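Local coordinates for protein amide synthase (Vibrio cholerae, PDB 1L5A) that probably forms amide bonds in vibriobactin biosynthesis, as a free-standing condensation enzyme of a nonribosomal peptide synthetase system, at residues A[327-339]-A[358-370]. Numbering follows the deposited sequence.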
loop_
_atom_site.group_PDB
_atom_site.type_symbol
_atom_site.label_atom_id
_atom_site.label_comp_id
_atom_site.label_asym_id
_atom_site.label_seq_id
_atom_site.Cartn_x
_atom_site.Cartn_y
_atom_site.Cartn_z
ATOM N N SER A 327 20.444 25.792 5.446
ATOM C CA SER A 327 20.455 24.386 5.045
ATOM C C SER A 327 21.213 23.591 6.105
ATOM O O SER A 327 21.962 24.160 6.891
ATOM C CB SER A 327 21.148 24.212 3.692
ATOM O OG SER A 327 22.478 24.725 3.732
ATOM N N TYR A 328 21.012 22.282 6.143
ATOM C CA TYR A 328 21.726 21.462 7.113
ATOM C C TYR A 328 23.115 21.103 6.606
ATOM O O TYR A 328 23.336 20.929 5.387
ATOM C CB TYR A 328 20.991 20.154 7.373
ATOM C CG TYR A 328 19.670 20.293 8.092
ATOM C CD1 TYR A 328 18.520 19.671 7.601
ATOM C CD2 TYR A 328 19.582 20.978 9.299
ATOM C CE1 TYR A 328 17.327 19.724 8.299
ATOM C CE2 TYR A 328 18.397 21.035 10.002
ATOM C CZ TYR A 328 17.277 20.406 9.503
ATOM O OH TYR A 328 16.115 20.440 10.222
ATOM N N PHE A 329 24.042 20.967 7.548
ATOM C CA PHE A 329 25.399 20.570 7.216
ATOM C C PHE A 329 25.342 19.054 7.226
ATOM O O PHE A 329 25.424 18.429 8.279
ATOM C CB PHE A 329 26.366 21.081 8.280
ATOM C CG PHE A 329 27.804 20.793 7.983
ATOM C CD1 PHE A 329 28.387 21.258 6.813
ATOM C CD2 PHE A 329 28.593 20.090 8.895
ATOM C CE1 PHE A 329 29.746 21.038 6.542
ATOM C CE2 PHE A 329 29.959 19.859 8.637
ATOM C CZ PHE A 329 30.537 20.339 7.453
ATOM N N MET A 330 25.181 18.445 6.057
ATOM C CA MET A 330 25.079 16.984 6.020
ATOM C C MET A 330 26.408 16.274 6.173
ATOM O O MET A 330 26.894 15.635 5.252
ATOM C CB MET A 330 24.360 16.546 4.746
ATOM C CG MET A 330 22.911 17.024 4.753
ATOM S SD MET A 330 22.108 17.118 3.151
ATOM C CE MET A 330 20.837 18.417 3.437
ATOM N N SER A 331 26.984 16.371 7.364
ATOM C CA SER A 331 28.254 15.718 7.637
ATOM C C SER A 331 28.312 15.282 9.090
ATOM O O SER A 331 27.782 15.948 9.958
ATOM C CB SER A 331 29.410 16.677 7.345
ATOM O OG SER A 331 30.648 16.007 7.485
ATOM N N PRO A 332 28.944 14.144 9.372
ATOM C CA PRO A 332 29.610 13.216 8.446
ATOM C C PRO A 332 28.607 12.490 7.524
ATOM O O PRO A 332 27.451 12.287 7.872
ATOM C CB PRO A 332 30.368 12.274 9.386
ATOM C CG PRO A 332 29.524 12.255 10.601
ATOM C CD PRO A 332 29.128 13.721 10.764
ATOM N N PHE A 333 29.077 12.085 6.354
ATOM C CA PHE A 333 28.222 11.467 5.351
ATOM C C PHE A 333 28.775 10.131 4.849
ATOM O O PHE A 333 29.982 9.998 4.633
ATOM C CB PHE A 333 28.108 12.444 4.178
ATOM C CG PHE A 333 26.983 12.152 3.236
ATOM C CD1 PHE A 333 25.786 12.851 3.334
ATOM C CD2 PHE A 333 27.118 11.181 2.245
ATOM C CE1 PHE A 333 24.731 12.585 2.447
ATOM C CE2 PHE A 333 26.069 10.910 1.359
ATOM C CZ PHE A 333 24.875 11.615 1.462
ATOM N N ILE A 334 27.902 9.142 4.666
ATOM C CA ILE A 334 28.365 7.855 4.156
ATOM C C ILE A 334 27.670 7.503 2.830
ATOM O O ILE A 334 26.496 7.779 2.626
ATOM C CB ILE A 334 28.200 6.731 5.222
ATOM C CG1 ILE A 334 28.812 5.433 4.704
ATOM C CG2 ILE A 334 26.745 6.526 5.561
ATOM C CD1 ILE A 334 28.944 4.373 5.752
ATOM N N ASN A 335 28.431 6.931 1.912
ATOM C CA ASN A 335 27.945 6.574 0.578
ATOM C C ASN A 335 28.421 5.179 0.287
ATOM O O ASN A 335 29.585 4.848 0.551
ATOM C CB ASN A 335 28.582 7.474 -0.488
ATOM C CG ASN A 335 27.593 8.375 -1.181
ATOM O OD1 ASN A 335 26.620 7.907 -1.760
ATOM N ND2 ASN A 335 27.846 9.683 -1.136
ATOM N N ILE A 336 27.539 4.356 -0.256
ATOM C CA ILE A 336 27.944 3.013 -0.636
ATOM C C ILE A 336 27.771 2.941 -2.148
ATOM O O ILE A 336 26.687 3.198 -2.664
ATOM C CB ILE A 336 27.073 1.933 -0.004
ATOM C CG1 ILE A 336 27.105 2.027 1.537
ATOM C CG2 ILE A 336 27.550 0.598 -0.506
ATOM C CD1 ILE A 336 28.470 1.761 2.171
ATOM N N LEU A 337 28.845 2.626 -2.858
ATOM C CA LEU A 337 28.792 2.523 -4.317
ATOM C C LEU A 337 29.049 1.069 -4.698
ATOM O O LEU A 337 30.195 0.670 -4.927
ATOM C CB LEU A 337 29.838 3.448 -4.922
ATOM C CG LEU A 337 29.594 4.879 -4.427
ATOM C CD1 LEU A 337 30.541 5.823 -5.136
ATOM C CD2 LEU A 337 28.130 5.281 -4.652
ATOM N N PRO A 338 27.971 0.269 -4.790
ATOM C CA PRO A 338 27.953 -1.161 -5.111
ATOM C C PRO A 338 27.861 -1.616 -6.553
ATOM O O PRO A 338 28.244 -2.741 -6.874
ATOM C CB PRO A 338 26.748 -1.644 -4.326
ATOM C CG PRO A 338 25.749 -0.538 -4.615
ATOM C CD PRO A 338 26.597 0.753 -4.544
ATOM N N PHE A 339 27.344 -0.760 -7.419
ATOM C CA PHE A 339 27.144 -1.113 -8.826
ATOM C C PHE A 339 28.371 -1.297 -9.716
ATOM O O PHE A 339 29.313 -0.511 -9.664
ATOM C CB PHE A 339 26.212 -0.081 -9.430
ATOM C CG PHE A 339 24.922 0.060 -8.679
ATOM C CD1 PHE A 339 24.442 1.317 -8.322
ATOM C CD2 PHE A 339 24.164 -1.072 -8.365
ATOM C CE1 PHE A 339 23.227 1.448 -7.670
ATOM C CE2 PHE A 339 22.944 -0.956 -7.711
ATOM C CZ PHE A 339 22.470 0.308 -7.363
ATOM N N SER A 358 29.919 18.609 -5.288
ATOM C CA SER A 358 30.901 19.278 -4.456
ATOM C C SER A 358 31.006 18.629 -3.082
ATOM O O SER A 358 29.999 18.266 -2.463
ATOM C CB SER A 358 30.532 20.759 -4.333
ATOM O OG SER A 358 29.131 20.903 -4.169
ATOM N N ALA A 359 32.243 18.485 -2.619
ATOM C CA ALA A 359 32.514 17.871 -1.328
ATOM C C ALA A 359 32.248 18.855 -0.195
ATOM O O ALA A 359 32.715 19.991 -0.236
ATOM C CB ALA A 359 33.971 17.391 -1.281
ATOM N N GLU A 360 31.491 18.429 0.808
ATOM C CA GLU A 360 31.204 19.295 1.939
ATOM C C GLU A 360 31.361 18.444 3.199
ATOM O O GLU A 360 30.840 17.339 3.268
ATOM C CB GLU A 360 29.790 19.853 1.813
ATOM C CG GLU A 360 29.596 21.222 2.441
ATOM C CD GLU A 360 28.265 21.869 2.047
ATOM O OE1 GLU A 360 27.999 21.989 0.825
ATOM O OE2 GLU A 360 27.490 22.260 2.959
ATOM N N GLY A 361 32.097 18.948 4.184
ATOM C CA GLY A 361 32.308 18.185 5.401
ATOM C C GLY A 361 33.208 16.991 5.136
ATOM O O GLY A 361 34.104 17.057 4.301
ATOM N N ILE A 362 33.012 15.904 5.868
ATOM C CA ILE A 362 33.808 14.718 5.635
ATOM C C ILE A 362 32.862 13.644 5.086
ATOM O O ILE A 362 31.693 13.566 5.466
ATOM C CB ILE A 362 34.484 14.229 6.915
ATOM C CG1 ILE A 362 35.472 13.105 6.568
ATOM C CG2 ILE A 362 33.437 13.761 7.906
ATOM C CD1 ILE A 362 36.252 12.573 7.726
ATOM N N ASN A 363 33.376 12.826 4.178
ATOM C CA ASN A 363 32.588 11.794 3.513
ATOM C C ASN A 363 33.287 10.420 3.543
ATOM O O ASN A 363 34.487 10.309 3.252
ATOM C CB ASN A 363 32.377 12.245 2.069
ATOM C CG ASN A 363 31.361 11.411 1.321
ATOM O OD1 ASN A 363 30.217 11.840 1.122
ATOM N ND2 ASN A 363 31.770 10.218 0.885
ATOM N N PHE A 364 32.549 9.382 3.923
ATOM C CA PHE A 364 33.097 8.035 3.937
ATOM C C PHE A 364 32.408 7.322 2.792
ATOM O O PHE A 364 31.181 7.266 2.737
ATOM C CB PHE A 364 32.808 7.327 5.267
ATOM C CG PHE A 364 33.407 8.023 6.445
ATOM C CD1 PHE A 364 32.606 8.746 7.324
ATOM C CD2 PHE A 364 34.785 8.042 6.620
ATOM C CE1 PHE A 364 33.170 9.491 8.361
ATOM C CE2 PHE A 364 35.358 8.784 7.652
ATOM C CZ PHE A 364 34.551 9.513 8.522
ATOM N N THR A 365 33.191 6.802 1.862
ATOM C CA THR A 365 32.614 6.119 0.725
ATOM C C THR A 365 33.138 4.706 0.542
ATOM O O THR A 365 34.324 4.430 0.688
ATOM C CB THR A 365 32.836 6.917 -0.549
ATOM O OG1 THR A 365 31.851 7.953 -0.625
ATOM C CG2 THR A 365 32.731 6.021 -1.770
ATOM N N PHE A 366 32.224 3.800 0.245
ATOM C CA PHE A 366 32.611 2.425 0.029
ATOM C C PHE A 366 32.243 2.062 -1.399
ATOM O O PHE A 366 31.063 2.040 -1.755
ATOM C CB PHE A 366 31.891 1.516 1.014
ATOM C CG PHE A 366 32.421 1.597 2.414
ATOM C CD1 PHE A 366 31.789 2.383 3.370
ATOM C CD2 PHE A 366 33.539 0.844 2.795
ATOM C CE1 PHE A 366 32.259 2.415 4.706
ATOM C CE2 PHE A 366 34.013 0.866 4.113
ATOM C CZ PHE A 366 33.369 1.654 5.072
ATOM N N ARG A 367 33.254 1.824 -2.229
ATOM C CA ARG A 367 32.994 1.451 -3.609
ATOM C C ARG A 367 33.457 0.028 -3.847
ATOM O O ARG A 367 34.540 -0.375 -3.418
ATOM C CB ARG A 367 33.673 2.417 -4.595
ATOM C CG ARG A 367 34.856 3.215 -4.029
ATOM C CD ARG A 367 35.487 4.144 -5.085
ATOM N NE ARG A 367 36.428 3.417 -5.930
ATOM C CZ ARG A 367 37.677 3.121 -5.579
ATOM N NH1 ARG A 367 38.147 3.506 -4.399
ATOM N NH2 ARG A 367 38.446 2.405 -6.399
ATOM N N GLY A 368 32.608 -0.739 -4.517
ATOM C CA GLY A 368 32.930 -2.121 -4.803
ATOM C C GLY A 368 31.942 -3.083 -4.172
ATOM O O GLY A 368 30.751 -2.782 -4.020
ATOM N N SER A 369 32.450 -4.245 -3.778
ATOM C CA SER A 369 31.603 -5.271 -3.201
ATOM C C SER A 369 32.414 -6.308 -2.439
ATOM O O SER A 369 33.468 -6.750 -2.896
ATOM C CB SER A 369 30.823 -5.956 -4.322
ATOM O OG SER A 369 30.172 -7.117 -3.851
ATOM N N PRO A 370 31.925 -6.719 -1.260
ATOM C CA PRO A 370 32.657 -7.719 -0.476
ATOM C C PRO A 370 32.905 -9.011 -1.267
ATOM O O PRO A 370 33.757 -9.824 -0.900
ATOM C CB PRO A 370 31.765 -7.920 0.752
ATOM C CG PRO A 370 30.402 -7.476 0.287
ATOM C CD PRO A 370 30.693 -6.296 -0.577
#
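The CD1 methyl of Ile-336 rests against Phe-366, 3.6 Å from its ring atom CD1. The ring atom CE1 of Phe-366 also meets the Ile-334 CD1 methyl, which comes in at the ring edge at 4.0 Å. The two methyls make a hollow, and the CD1-CE1 side of the Phe-366 ring rests against it. Each gets there by its own torsion: CG1 of Ile-334 is anti to the backbone N (chi1 -175°), whereas CG1 of Ile-336 lies beside it. Further along this face, Pro-332 CB fits between Ile-362 CG2 and Phe-364 CE1. Helix 234-249 packs over Ile-334, Ile-336 and Phe-366, while His-393 and Phe-397 meet the Phe-364 ring edge-to-face.

The other face is more polar. Phe-333 and Asn-363 lie alongside each other, ring and amide planes 21° apart, with Asn-363 OD1 3.4 Å from Phe-333 CD2. Thr-365 OG1 sits 3.3 Å from Asn-335 CB and accepts a weak hydrogen bond from Asn-363 ND2. Leu-337 leans back, so that its CD1 touches Thr-365 CG2. Arg-367 turns its charged end away to a salt bridge with Asp-377.

Strands 333-337 and 362-368 run parallel, their axes 7° apart. Phe-333, Asn-335 and Leu-337 each give N-H and C=O to the partner strand. At the start, Ser-331 OG takes over the acceptor role: the Ile-362 N-H points nearly straight at it, with N and OG 2.9 Å apart. Gly-361 has no side chain, which leaves room for Ser-331 OG and for the Phe-329 ring, whose CZ is 3.5 Å from Gly-361 CA.

This is parallel strand pairing within the mixed sheet of the C-terminal subdomain, with strand 255-260 flanking 333-337 on its other side, part of the chloramphenicol acetyltransferase-like fold of condensation domains.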